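3-dehydroquinate dehydratase (Clostridium difficile, PDB 4H3D) catalyses the cis-dehydration of 3-dehydroquinate to 3-dehydroshikimate through an imine intermediate, the third step of the chorismate pathway. Local coordinates at residues Arg6-Lys11 against Ala170-Ile175; Asp115-Glu120 against Lys138-Ile143; Ala176-Asn181 against Ser208-Gly213; Pro203-Ser208 against Leu227-Ala232. All coordinates share one frame; numbering follows the deposited sequence. Where two conformers were deposited one is given.

Overall arrangement
All four contacts are largely buried parts of one TIM barrel, and all four reach the same parallel sheet. Contacts 1 and 3 use the two ends of strand 172-177, contacts 2 and 4 its neighbours on either side. Contact 1 packs one end against the N-terminal hairpin and adds a salt bridge at exposed Arg6. Contact 3, whose centre lies about 17 Å from the chain centre, extends the other end into loops, of which 208-213 reaches the second subunit. Contact 4, at about 7 Å, is the most central, and it joins strands 205-208 and 227-229 by side chains and a water. Contact 2 is regular parallel pairing. Contacts 1 and 4 touch the bound ligand.

Contact 1 (Arg6-Lys11 against Ala170-Ile175); sequences RKVQVK and ADLPKI. With SHL (5-hydroxy-6-methyl-4-oxo-4H-pyran-2-carboxylic acid), chain I.
Arg6 and Asp171 meet in a salt bridge, with Arg6 NH2 2.9 Å from Asp171 OD1. The hydrogen bond within it is weak, because its N-H...O angle is only 127°. OD1 lies at the edge of the guanidinium, in its plane. The carboxylate is turned well away from that plane, by 72°. Arg6 was deposited in two conformers; the bridge is described for one of them, and is to that extent doubtful. Asp171 has firmer partners. Its OD2 accepts from the backbone N of Val142 and from His136 NE2, which ties Asp171 to strand 141-148 and to helix 125-137. Ala170 O accepts from Arg202 NH2.

The rest of the contact is apolar. Val8 and Leu172 reach toward each other tip to tip, CG2 to CD2 at 3.8 Å. Val8 CG2 also rests 3.7 Å from Asp171 O. In Val8, CG2 stands opposite the carbonyl carbon and CG1 opposite the backbone N (chi1 176°). The backbone of Val8 is paired with Ile15 in the N-terminal hairpin. This hairpin covers the start of strand 172-177, at the N-terminal end of the barrel.

Lys174 lies further along the same strand. Its fully extended chain carries NZ to a covalent bond with SHL CAL, 1.4 Å long. His147, Arg217, Gln240 and Arg86 hydrogen-bond to the ligand. Lys174 is the Schiff-base residue of the enzyme. The chemistry thus separates along one strand: an ion pair with a poorly angled hydrogen bond, between exposed Arg6 and buried Asp171, and an apolar touch at its start, then the Schiff-base lysine, here covalently modified, two residues beyond Leu172.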
loop_
_atom_site.group_PDB
_atom_site.type_symbol
_atom_site.label_atom_id
_atom_site.label_comp_id
_atom_site.label_asym_id
_atom_site.label_seq_id
_atom_site.Cartn_x
_atom_site.Cartn_y
_atom_site.Cartn_z
ATOM N N ARG B 6 9.078 -6.634 23.487
ATOM C CA ARG B 6 9.889 -5.513 23.913
ATOM C C ARG B 6 9.772 -4.415 22.865
ATOM O O ARG B 6 9.505 -4.690 21.688
ATOM C CB ARG B 6 11.353 -5.948 24.060
ATOM C CG ARG B 6 11.847 -6.743 22.877
ATOM C CD ARG B 6 13.087 -7.596 23.174
ATOM N NE ARG B 6 14.351 -6.946 22.832
ATOM C CZ ARG B 6 15.509 -7.594 22.752
ATOM N NH1 ARG B 6 15.551 -8.894 22.999
ATOM N NH2 ARG B 6 16.618 -6.951 22.427
ATOM N N LYS B 7 9.924 -3.171 23.298
ATOM C CA LYS B 7 9.953 -2.040 22.374
ATOM C C LYS B 7 11.423 -1.690 22.307
ATOM O O LYS B 7 12.194 -2.056 23.205
ATOM C CB LYS B 7 9.121 -0.846 22.874
ATOM C CG LYS B 7 7.632 -0.858 22.446
ATOM C CD LYS B 7 6.811 -1.955 23.111
ATOM C CE LYS B 7 5.382 -2.059 22.508
ATOM N NZ LYS B 7 4.597 -0.785 22.593
ATOM N N VAL B 8 11.841 -1.023 21.248
ATOM C CA VAL B 8 13.232 -0.626 21.137
ATOM C C VAL B 8 13.296 0.895 21.148
ATOM O O VAL B 8 12.853 1.532 20.209
ATOM C CB VAL B 8 13.875 -1.185 19.880
ATOM C CG1 VAL B 8 15.289 -0.670 19.741
ATOM C CG2 VAL B 8 13.860 -2.695 19.915
ATOM N N GLN B 9 13.833 1.463 22.232
ATOM C CA GLN B 9 13.950 2.912 22.371
ATOM C C GLN B 9 15.323 3.365 21.886
ATOM O O GLN B 9 16.344 2.811 22.293
ATOM C CB GLN B 9 13.766 3.318 23.834
ATOM C CG GLN B 9 13.674 4.841 24.092
ATOM C CD GLN B 9 12.336 5.465 23.671
ATOM O OE1 GLN B 9 12.239 6.685 23.488
ATOM N NE2 GLN B 9 11.302 4.632 23.525
ATOM N N VAL B 10 15.334 4.342 20.988
ATOM C CA VAL B 10 16.572 4.953 20.496
ATOM C C VAL B 10 16.339 6.460 20.619
ATOM O O VAL B 10 15.327 6.981 20.128
ATOM C CB VAL B 10 16.941 4.509 19.049
ATOM C CG1 VAL B 10 17.357 3.052 19.039
ATOM C CG2 VAL B 10 15.792 4.753 18.067
ATOM N N LYS B 11 17.243 7.156 21.312
ATOM C CA LYS B 11 17.014 8.568 21.618
ATOM C C LYS B 11 15.581 8.630 22.170
ATOM O O LYS B 11 15.233 7.800 23.018
ATOM C CB LYS B 11 17.297 9.478 20.405
ATOM C CG LYS B 11 18.555 10.313 20.514
ATOM C CD LYS B 11 19.793 9.531 20.731
ATOM C CE LYS B 11 20.982 10.460 20.919
ATOM N NZ LYS B 11 22.224 9.713 21.269
ATOM N N ALA B 170 19.625 -9.833 18.071
ATOM C CA ALA B 170 19.250 -8.602 17.358
ATOM C C ALA B 170 18.132 -7.911 18.127
ATOM O O ALA B 170 17.203 -8.560 18.580
ATOM C CB ALA B 170 18.764 -8.906 15.950
ATOM N N ASP B 171 18.231 -6.602 18.293
ATOM C CA ASP B 171 17.133 -5.855 18.852
ATOM C C ASP B 171 16.062 -5.730 17.762
ATOM O O ASP B 171 14.868 -5.681 18.065
ATOM C CB ASP B 171 17.606 -4.468 19.289
ATOM C CG ASP B 171 18.622 -4.534 20.411
ATOM O OD1 ASP B 171 18.211 -4.722 21.570
ATOM O OD2 ASP B 171 19.831 -4.375 20.134
ATOM N N LEU B 172 16.512 -5.707 16.492
ATOM C CA LEU B 172 15.642 -5.508 15.335
ATOM C C LEU B 172 16.069 -6.353 14.133
ATOM O O LEU B 172 16.925 -5.934 13.339
ATOM C CB LEU B 172 15.658 -4.019 14.912
ATOM C CG LEU B 172 15.123 -2.981 15.903
ATOM C CD1 LEU B 172 15.473 -1.554 15.431
ATOM C CD2 LEU B 172 13.613 -3.139 16.124
ATOM N N PRO B 173 15.516 -7.566 14.014
ATOM C CA PRO B 173 15.759 -8.384 12.836
ATOM C C PRO B 173 15.290 -7.665 11.579
ATOM O O PRO B 173 14.213 -7.052 11.585
ATOM C CB PRO B 173 14.885 -9.604 13.069
ATOM C CG PRO B 173 14.714 -9.699 14.516
ATOM C CD PRO B 173 14.728 -8.278 15.025
ATOM N N LYS B 174 16.078 -7.744 10.505
ATOM C CA LYS B 174 15.725 -7.089 9.264
ATOM C C LYS B 174 15.958 -8.002 8.085
ATOM O O LYS B 174 17.026 -8.618 7.972
ATOM C CB LYS B 174 16.573 -5.832 9.054
ATOM C CG LYS B 174 16.353 -5.149 7.673
ATOM C CD LYS B 174 17.253 -3.969 7.486
ATOM C CE LYS B 174 17.020 -3.327 6.121
ATOM N NZ LYS B 174 17.946 -2.178 5.872
ATOM N N ILE B 175 14.975 -8.083 7.200
ATOM C CA ILE B 175 15.126 -8.860 5.987
ATOM C C ILE B 175 14.574 -8.129 4.795
ATOM O O ILE B 175 13.514 -7.499 4.857
ATOM C CB ILE B 175 14.561 -10.323 6.094
ATOM C CG1 ILE B 175 15.136 -11.181 4.965
ATOM C CG2 ILE B 175 13.039 -10.357 6.088
ATOM C CD1 ILE B 175 14.893 -12.663 5.129
HETATM O OAD SHL I . 15.177 0.778 1.207
HETATM C CAH SHL I . 15.787 -0.147 0.612
HETATM O OAA SHL I . 15.658 -0.315 -0.627
HETATM C CAK SHL I . 16.648 -1.017 1.388
HETATM O OAG SHL I . 16.752 -0.784 2.801
HETATM C CAF SHL I . 17.727 -1.487 3.537
HETATM C CAL SHL I . 17.912 -1.165 4.841
HETATM C CAJ SHL I . 18.493 -2.374 2.865
HETATM O OAC SHL I . 19.443 -3.039 3.517
HETATM C CAI SHL I . 18.311 -2.610 1.532
HETATM C CAE SHL I . 17.402 -1.950 0.804
HETATM O OAB SHL I . 19.053 -3.517 0.915
#

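Contact 2 (Asp115-Glu120 against Lys138-Ile143)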
loop_
_atom_site.group_PDB
_atom_site.type_symbol
_atom_site.label_atom_id
_atom_site.label_comp_id
_atom_site.label_asym_id
_atom_site.label_seq_id
_atom_site.Cartn_x
_atom_site.Cartn_y
_atom_site.Cartn_z
ATOM N N ASP B 115 23.315 5.318 17.696
ATOM C CA ASP B 115 22.229 4.746 18.480
ATOM C C ASP B 115 21.928 3.305 18.095
ATOM O O ASP B 115 21.462 2.520 18.939
ATOM C CB ASP B 115 21.002 5.622 18.314
ATOM C CG ASP B 115 21.259 7.018 18.775
ATOM O OD1 ASP B 115 21.466 7.196 19.992
ATOM O OD2 ASP B 115 21.282 7.937 17.935
ATOM N N LEU B 116 22.166 2.986 16.818
ATOM C CA LEU B 116 22.010 1.634 16.274
ATOM C C LEU B 116 23.108 1.346 15.268
ATOM O O LEU B 116 23.672 2.259 14.667
ATOM C CB LEU B 116 20.684 1.453 15.507
ATOM C CG LEU B 116 19.386 2.013 16.071
ATOM C CD1 LEU B 116 19.163 3.449 15.581
ATOM C CD2 LEU B 116 18.219 1.154 15.646
ATOM N N ILE B 117 23.396 0.065 15.084
ATOM C CA ILE B 117 24.299 -0.387 14.039
ATOM C C ILE B 117 23.626 -1.535 13.319
ATOM O O ILE B 117 22.819 -2.245 13.915
ATOM C CB ILE B 117 25.695 -0.870 14.559
ATOM C CG1 ILE B 117 25.546 -1.978 15.617
ATOM C CG2 ILE B 117 26.468 0.287 15.101
ATOM C CD1 ILE B 117 26.901 -2.678 15.991
ATOM N N ASP B 118 23.962 -1.710 12.045
ATOM C CA ASP B 118 23.413 -2.809 11.242
ATOM C C ASP B 118 24.532 -3.809 10.982
ATOM O O ASP B 118 25.564 -3.455 10.398
ATOM C CB ASP B 118 22.796 -2.263 9.933
ATOM C CG ASP B 118 22.327 -3.370 8.958
ATOM O OD1 ASP B 118 23.105 -4.309 8.701
ATOM O OD2 ASP B 118 21.212 -3.250 8.385
ATOM N N VAL B 119 24.350 -5.041 11.465
ATOM C CA VAL B 119 25.322 -6.100 11.238
ATOM C C VAL B 119 24.659 -7.222 10.407
ATOM O O VAL B 119 23.521 -7.584 10.635
ATOM C CB VAL B 119 25.929 -6.637 12.568
ATOM C CG1 VAL B 119 26.486 -5.470 13.405
ATOM C CG2 VAL B 119 24.933 -7.383 13.356
ATOM N N GLU B 120 25.394 -7.762 9.452
ATOM C CA GLU B 120 24.859 -8.767 8.538
ATOM C C GLU B 120 24.926 -10.199 9.076
ATOM O O GLU B 120 25.995 -10.660 9.477
ATOM C CB GLU B 120 25.616 -8.662 7.215
ATOM C CG GLU B 120 25.317 -7.399 6.493
ATOM C CD GLU B 120 26.369 -7.028 5.465
ATOM O OE1 GLU B 120 27.363 -7.776 5.319
ATOM O OE2 GLU B 120 26.201 -5.978 4.818
ATOM N N LYS B 138 27.719 -1.054 25.191
ATOM C CA LYS B 138 27.696 0.405 24.995
ATOM C C LYS B 138 26.280 0.973 24.790
ATOM O O LYS B 138 26.123 2.099 24.371
ATOM C CB LYS B 138 28.570 0.771 23.789
ATOM C CG LYS B 138 30.024 0.337 23.909
ATOM C CD LYS B 138 30.698 0.883 25.169
ATOM C CE LYS B 138 30.576 2.409 25.264
ATOM N NZ LYS B 138 31.133 2.950 26.557
ATOM N N GLU B 139 25.250 0.184 25.075
ATOM C CA GLU B 139 23.855 0.637 24.955
ATOM C C GLU B 139 23.470 1.055 23.514
ATOM O O GLU B 139 22.654 1.955 23.301
ATOM C CB GLU B 139 23.574 1.773 25.941
ATOM C CG GLU B 139 24.044 1.462 27.354
ATOM C CD GLU B 139 23.616 2.507 28.382
ATOM O OE1 GLU B 139 24.457 3.334 28.766
ATOM O OE2 GLU B 139 22.439 2.504 28.793
ATOM N N VAL B 140 24.070 0.378 22.548
ATOM C CA VAL B 140 23.786 0.579 21.153
ATOM C C VAL B 140 22.837 -0.538 20.718
ATOM O O VAL B 140 23.057 -1.692 21.057
ATOM C CB VAL B 140 25.084 0.523 20.323
ATOM C CG1 VAL B 140 24.781 0.587 18.790
ATOM C CG2 VAL B 140 26.009 1.628 20.749
ATOM N N LYS B 141 21.774 -0.186 19.990
ATOM C CA LYS B 141 20.823 -1.170 19.487
ATOM C C LYS B 141 21.340 -1.824 18.211
ATOM O O LYS B 141 22.066 -1.216 17.420
ATOM C CB LYS B 141 19.450 -0.535 19.248
ATOM C CG LYS B 141 18.883 0.171 20.450
ATOM C CD LYS B 141 18.765 -0.730 21.678
ATOM C CE LYS B 141 18.163 0.053 22.837
ATOM N NZ LYS B 141 18.178 -0.712 24.104
ATOM N N VAL B 142 20.964 -3.076 17.995
ATOM C CA VAL B 142 21.492 -3.783 16.852
ATOM C C VAL B 142 20.421 -4.303 15.916
ATOM O O VAL B 142 19.453 -4.930 16.333
ATOM C CB VAL B 142 22.382 -4.959 17.286
ATOM C CG1 VAL B 142 22.932 -5.730 16.047
ATOM C CG2 VAL B 142 23.546 -4.448 18.141
ATOM N N ILE B 143 20.606 -3.981 14.648
ATOM C CA ILE B 143 19.819 -4.536 13.573
ATOM C C ILE B 143 20.707 -5.652 13.007
ATOM O O ILE B 143 21.881 -5.411 12.742
ATOM C CB ILE B 143 19.579 -3.495 12.430
ATOM C CG1 ILE B 143 18.558 -2.445 12.845
ATOM C CG2 ILE B 143 19.088 -4.187 11.162
ATOM C CD1 ILE B 143 18.372 -1.347 11.807
HETATM O O HOH W 1 21.054 3.113 21.461
#
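Leu116, Ile117 and Asp118 pair in parallel with Lys141, Val142 and Ile143. The strands belong to the beta-alpha-beta unit 116-120, 125-137, 141-148 of the TIM barrel, and their axes cross at -31°.

Four backbone hydrogen bonds join them. Lys141 N gives to Asp115 O and Ile143 N to Ile117 O. In return, Lys141 O accepts from Ile117 N and Ile143 O from Val119 N. The last is the shortest, at 2.8 Å.

Apolar contacts fill the face turned to helix 125-137. Ile117 and Val142 lie side by side, CG1 to CG2 at 4.1 Å. The Val119 and Val142 side chains cross at about a right angle, CG2 to CG1 at 3.7 Å.

The other face, toward the barrel interior, mixes polar and apolar groups. Asp118 OD2 lies 3.6 Å from Ile143 CG2, with the carboxylate swung opposite the backbone N (chi1 174°). OD2 also makes a salt bridge with Arg86, a substrate-binding residue, and OD1 bonds to Ser145 OG.

Glu139, with positive phi, closes the helix in a Schellman motif. One water then donates to both carbonyls nearby, 2.6 Å from Asp115 O and 2.7 Å from Glu139 O.

Contact 3 (Ala176-Asn181 against Ser208-Gly213); sequences AVMPQN and SMSGMG
Val177 and Ser208 form the last parallel bridge between strands 172-177 and 205-208, and the loops beyond them pack together at the C-terminal end of the barrel. One backbone hydrogen bond crosses the contact. Met209 N gives to Val177 O at 2.9 Å, and the bond is nearly straight at 173°. After it, side chains take over.

Met178 and Met209 cross at about a right angle, with their CE methyls 3.7 Å apart. Met178 sets out with CG opposite its backbone N (chi1 -176°), then folds at chi2 and chi3. The folds lay its SD 3.9 Å from Ser210 CB. The ring of Pro179 sits against Ser208 and Met209. Its CD is 3.1 Å from Met209 O and 3.5 Å from Ser208 OG. Met212 reaches across to the other segment, its SD 3.3 Å from Asn181 C. Asn181 itself is an N-cap: its OD1 accepts from Asp184 N at the start of helix 182-199.

The far side of the loop meets the second subunit. Gly211 N bonds to Asn258 OD1 of that chain, and Met212 packs on its Ile222. Inward, the Met209 side chain is about 4 Å from the bound ligand, and that of Ala176 about 4 Å from the side chain of His147, the proton donor/acceptor. Loops that leave the C-terminal strand ends and border the active site are the hallmark of a TIM-barrel enzyme.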
loop_
_atom_site.group_PDB
_atom_site.type_symbol
_atom_site.label_atom_id
_atom_site.label_comp_id
_atom_site.label_asym_id
_atom_site.label_seq_id
_atom_site.Cartn_x
_atom_site.Cartn_y
_atom_site.Cartn_z
ATOM N N ALA B 176 15.350 -8.148 3.722
ATOM C CA ALA B 176 14.967 -7.521 2.454
ATOM C C ALA B 176 15.112 -8.580 1.351
ATOM O O ALA B 176 16.179 -9.189 1.203
ATOM C CB ALA B 176 15.854 -6.309 2.160
ATOM N N VAL B 177 14.049 -8.786 0.582
ATOM C CA VAL B 177 14.024 -9.819 -0.455
ATOM C C VAL B 177 13.539 -9.252 -1.786
ATOM O O VAL B 177 12.915 -8.189 -1.830
ATOM C CB VAL B 177 13.140 -11.008 -0.029
ATOM C CG1 VAL B 177 13.712 -11.649 1.255
ATOM C CG2 VAL B 177 11.678 -10.573 0.185
ATOM N N MET B 178 13.832 -9.964 -2.869
ATOM C CA MET B 178 13.484 -9.500 -4.204
ATOM C C MET B 178 12.335 -10.340 -4.775
ATOM O O MET B 178 12.472 -11.559 -4.926
ATOM C CB MET B 178 14.703 -9.606 -5.130
ATOM C CG MET B 178 14.476 -9.053 -6.557
ATOM S SD MET B 178 14.196 -7.251 -6.538
ATOM C CE MET B 178 15.793 -6.627 -6.021
ATOM N N PRO B 179 11.201 -9.696 -5.118
ATOM C CA PRO B 179 10.146 -10.515 -5.704
ATOM C C PRO B 179 10.422 -10.822 -7.165
ATOM O O PRO B 179 10.967 -9.982 -7.867
ATOM C CB PRO B 179 8.907 -9.616 -5.605
ATOM C CG PRO B 179 9.447 -8.232 -5.736
ATOM C CD PRO B 179 10.825 -8.263 -5.065
ATOM N N GLN B 180 10.049 -12.022 -7.597
ATOM C CA GLN B 180 10.131 -12.409 -8.992
ATOM C C GLN B 180 8.728 -12.267 -9.611
ATOM O O GLN B 180 8.564 -12.270 -10.835
ATOM C CB GLN B 180 10.631 -13.838 -9.113
ATOM C CG GLN B 180 12.051 -14.034 -8.585
ATOM C CD GLN B 180 12.542 -15.460 -8.712
ATOM O OE1 GLN B 180 11.799 -16.354 -9.122
ATOM N NE2 GLN B 180 13.803 -15.684 -8.346
ATOM N N ASN B 181 7.722 -12.143 -8.751
ATOM C CA ASN B 181 6.339 -11.983 -9.192
ATOM C C ASN B 181 5.512 -11.341 -8.094
ATOM O O ASN B 181 6.006 -11.125 -6.973
ATOM C CB ASN B 181 5.754 -13.323 -9.638
ATOM C CG ASN B 181 5.856 -14.408 -8.558
ATOM O OD1 ASN B 181 5.622 -14.162 -7.371
ATOM N ND2 ASN B 181 6.179 -15.625 -8.982
ATOM N N SER B 208 10.074 -5.875 0.613
ATOM C CA SER B 208 10.110 -6.527 -0.668
ATOM C C SER B 208 10.586 -5.391 -1.553
ATOM O O SER B 208 9.966 -4.329 -1.604
ATOM C CB SER B 208 8.709 -6.995 -1.098
ATOM O OG SER B 208 8.778 -7.660 -2.332
ATOM N N MET B 209 11.701 -5.600 -2.222
ATOM C CA MET B 209 12.327 -4.578 -3.038
ATOM C C MET B 209 11.686 -4.466 -4.438
ATOM O O MET B 209 10.755 -5.199 -4.752
ATOM C CB MET B 209 13.830 -4.875 -3.141
ATOM C CG MET B 209 14.555 -4.846 -1.779
ATOM S SD MET B 209 16.344 -5.165 -1.898
ATOM C CE MET B 209 16.354 -6.879 -2.387
ATOM N N SER B 210 12.184 -3.502 -5.235
ATOM C CA SER B 210 11.702 -3.190 -6.595
ATOM C C SER B 210 10.336 -2.470 -6.569
ATOM O O SER B 210 9.693 -2.385 -5.521
ATOM C CB SER B 210 11.609 -4.431 -7.482
ATOM O OG SER B 210 10.411 -5.152 -7.254
ATOM N N GLY B 211 9.899 -1.990 -7.741
ATOM C CA GLY B 211 8.604 -1.273 -7.891
ATOM C C GLY B 211 7.441 -2.119 -7.432
ATOM O O GLY B 211 6.532 -1.650 -6.765
ATOM N N MET B 212 7.499 -3.391 -7.779
ATOM C CA MET B 212 6.485 -4.363 -7.418
ATOM C C MET B 212 6.327 -4.515 -5.893
ATOM O O MET B 212 5.231 -4.787 -5.405
ATOM C CB MET B 212 6.890 -5.712 -8.052
ATOM C CG MET B 212 5.927 -6.847 -7.917
ATOM S SD MET B 212 6.484 -8.299 -8.881
ATOM C CE MET B 212 6.328 -7.669 -10.541
ATOM N N GLY B 213 7.417 -4.321 -5.139
ATOM C CA GLY B 213 7.384 -4.533 -3.695
ATOM C C GLY B 213 7.080 -3.328 -2.819
ATOM O O GLY B 213 7.043 -3.459 -1.603
#

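Contact 4 (Pro203-Ser208 against Leu227-Ala232). With SHL (5-hydroxy-6-methyl-4-oxo-4H-pyran-2-carboxylic acid), chain I.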
loop_
_atom_site.group_PDB
_atom_site.type_symbol
_atom_site.label_atom_id
_atom_site.label_comp_id
_atom_site.label_asym_id
_atom_site.label_seq_id
_atom_site.Cartn_x
_atom_site.Cartn_y
_atom_site.Cartn_z
ATOM N N PRO B 203 10.425 -5.943 17.827
ATOM C CA PRO B 203 10.000 -5.445 16.523
ATOM C C PRO B 203 10.892 -5.988 15.421
ATOM O O PRO B 203 12.066 -6.302 15.668
ATOM C CB PRO B 203 10.141 -3.920 16.650
ATOM C CG PRO B 203 10.429 -3.663 18.135
ATOM C CD PRO B 203 11.099 -4.902 18.611
ATOM N N ILE B 204 10.314 -6.120 14.230
ATOM C CA ILE B 204 11.006 -6.614 13.065
ATOM C C ILE B 204 10.860 -5.623 11.931
ATOM O O ILE B 204 9.948 -4.769 11.937
ATOM C CB ILE B 204 10.487 -7.999 12.613
ATOM C CG1 ILE B 204 9.035 -7.907 12.122
ATOM C CG2 ILE B 204 10.612 -9.028 13.789
ATOM C CD1 ILE B 204 8.464 -9.204 11.615
ATOM N N ILE B 205 11.782 -5.730 10.976
ATOM C CA ILE B 205 11.855 -4.877 9.806
ATOM C C ILE B 205 11.890 -5.766 8.574
ATOM O O ILE B 205 12.766 -6.625 8.452
ATOM C CB ILE B 205 13.174 -4.059 9.806
ATOM C CG1 ILE B 205 13.318 -3.247 11.092
ATOM C CG2 ILE B 205 13.267 -3.168 8.553
ATOM C CD1 ILE B 205 14.795 -2.750 11.340
ATOM N N THR B 206 10.955 -5.566 7.648
ATOM C CA THR B 206 10.932 -6.360 6.420
ATOM C C THR B 206 10.566 -5.525 5.241
ATOM O O THR B 206 9.837 -4.505 5.382
ATOM C CB THR B 206 9.883 -7.495 6.462
ATOM O OG1 THR B 206 8.554 -6.932 6.427
ATOM C CG2 THR B 206 10.069 -8.361 7.733
ATOM N N MET B 207 11.058 -5.921 4.071
ATOM C CA MET B 207 10.696 -5.260 2.825
ATOM C C MET B 207 10.871 -6.169 1.630
ATOM O O MET B 207 11.672 -7.109 1.644
ATOM C CB MET B 207 11.506 -3.984 2.592
ATOM C CG MET B 207 12.927 -4.220 2.175
ATOM S SD MET B 207 13.824 -2.673 1.955
ATOM C CE MET B 207 13.728 -1.985 3.611
ATOM N N SER B 208 10.074 -5.875 0.613
ATOM C CA SER B 208 10.110 -6.527 -0.668
ATOM C C SER B 208 10.586 -5.391 -1.553
ATOM O O SER B 208 9.966 -4.329 -1.604
ATOM C CB SER B 208 8.709 -6.995 -1.098
ATOM O OG SER B 208 8.778 -7.660 -2.332
ATOM N N LEU B 227 9.891 -0.461 10.838
ATOM C CA LEU B 227 10.717 0.601 10.263
ATOM C C LEU B 227 10.648 0.524 8.727
ATOM O O LEU B 227 10.724 -0.571 8.153
ATOM C CB LEU B 227 12.163 0.410 10.736
ATOM C CG LEU B 227 13.160 1.533 10.507
ATOM C CD1 LEU B 227 12.707 2.757 11.254
ATOM C CD2 LEU B 227 14.537 1.144 10.948
ATOM N N THR B 228 10.500 1.673 8.067
ATOM C CA THR B 228 10.418 1.719 6.630
ATOM C C THR B 228 11.440 2.757 6.146
ATOM O O THR B 228 11.694 3.752 6.823
ATOM C CB THR B 228 8.995 2.005 6.138
ATOM O OG1 THR B 228 8.975 1.987 4.706
ATOM C CG2 THR B 228 8.488 3.340 6.662
ATOM N N PHE B 229 12.043 2.492 4.996
ATOM C CA PHE B 229 13.105 3.338 4.472
ATOM C C PHE B 229 12.661 4.190 3.284
ATOM O O PHE B 229 12.121 3.686 2.300
ATOM C CB PHE B 229 14.305 2.465 4.080
ATOM C CG PHE B 229 14.996 1.819 5.260
ATOM C CD1 PHE B 229 14.419 0.749 5.922
ATOM C CD2 PHE B 229 16.219 2.280 5.701
ATOM C CE1 PHE B 229 15.063 0.155 7.022
ATOM C CE2 PHE B 229 16.863 1.687 6.792
ATOM C CZ PHE B 229 16.276 0.628 7.444
ATOM N N GLY B 230 12.896 5.487 3.388
ATOM C CA GLY B 230 12.554 6.430 2.321
ATOM C C GLY B 230 13.838 6.961 1.698
ATOM O O GLY B 230 14.904 6.886 2.299
ATOM N N ALA B 231 13.744 7.474 0.482
ATOM C CA ALA B 231 14.904 8.032 -0.192
ATOM C C ALA B 231 14.976 9.526 0.126
ATOM O O ALA B 231 13.939 10.182 0.304
ATOM C CB ALA B 231 14.793 7.803 -1.697
ATOM N N ALA B 232 16.190 10.065 0.196
ATOM C CA ALA B 232 16.393 11.490 0.497
ATOM C C ALA B 232 15.831 12.359 -0.617
ATOM O O ALA B 232 15.009 13.244 -0.374
ATOM C CB ALA B 232 17.862 11.791 0.697
HETATM O OAD SHL I . 15.177 0.778 1.207
HETATM C CAH SHL I . 15.787 -0.147 0.612
HETATM O OAA SHL I . 15.658 -0.315 -0.627
HETATM C CAK SHL I . 16.648 -1.017 1.388
HETATM O OAG SHL I . 16.752 -0.784 2.801
HETATM C CAF SHL I . 17.727 -1.487 3.537
HETATM C CAL SHL I . 17.912 -1.165 4.841
HETATM C CAJ SHL I . 18.493 -2.374 2.865
HETATM O OAC SHL I . 19.443 -3.039 3.517
HETATM C CAI SHL I . 18.311 -2.610 1.532
HETATM C CAE SHL I . 17.402 -1.950 0.804
HETATM O OAB SHL I . 19.053 -3.517 0.915
HETATM O O HOH W 2 10.494 -1.690 5.710
#
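Met207 CG sits between its backbone N and carbonyl carbon (chi1 74°), and a bend at chi3 brings CE to 3.6 Å from Phe229 CD1. Phe229 holds its ring beside its own backbone N (chi1 -68°). The methyl meets the ring obliquely. Met207 has two deposited conformers, so this touch describes one of them.

Ile205 approaches the ring at its edge, CG2 to CE1 at 4.1 Å. It also lies alongside Leu227, with CG1 3.9 Å from CB. The strands share no direct hydrogen bond here. Their axes are 6.8 Å apart, and a water spans the gap, donating to Thr206 O at 2.9 Å and to Leu227 O at 2.7 Å. Leu227 N is buried without a partner in the model.

The ligand lies against both Met207 and Phe229. Its CAL lies over one face of the Phe229 ring, 3.5 Å above the plane and offset toward the rim. Met207 SD is 3.3 Å from SHL CAK. Lys174, joined to that ligand, also makes a cation-pi contact with Phe229. Strands 205-208 and 227-229 thus close the TIM barrel and line the Schiff-base pocket of a type I dehydroquinase.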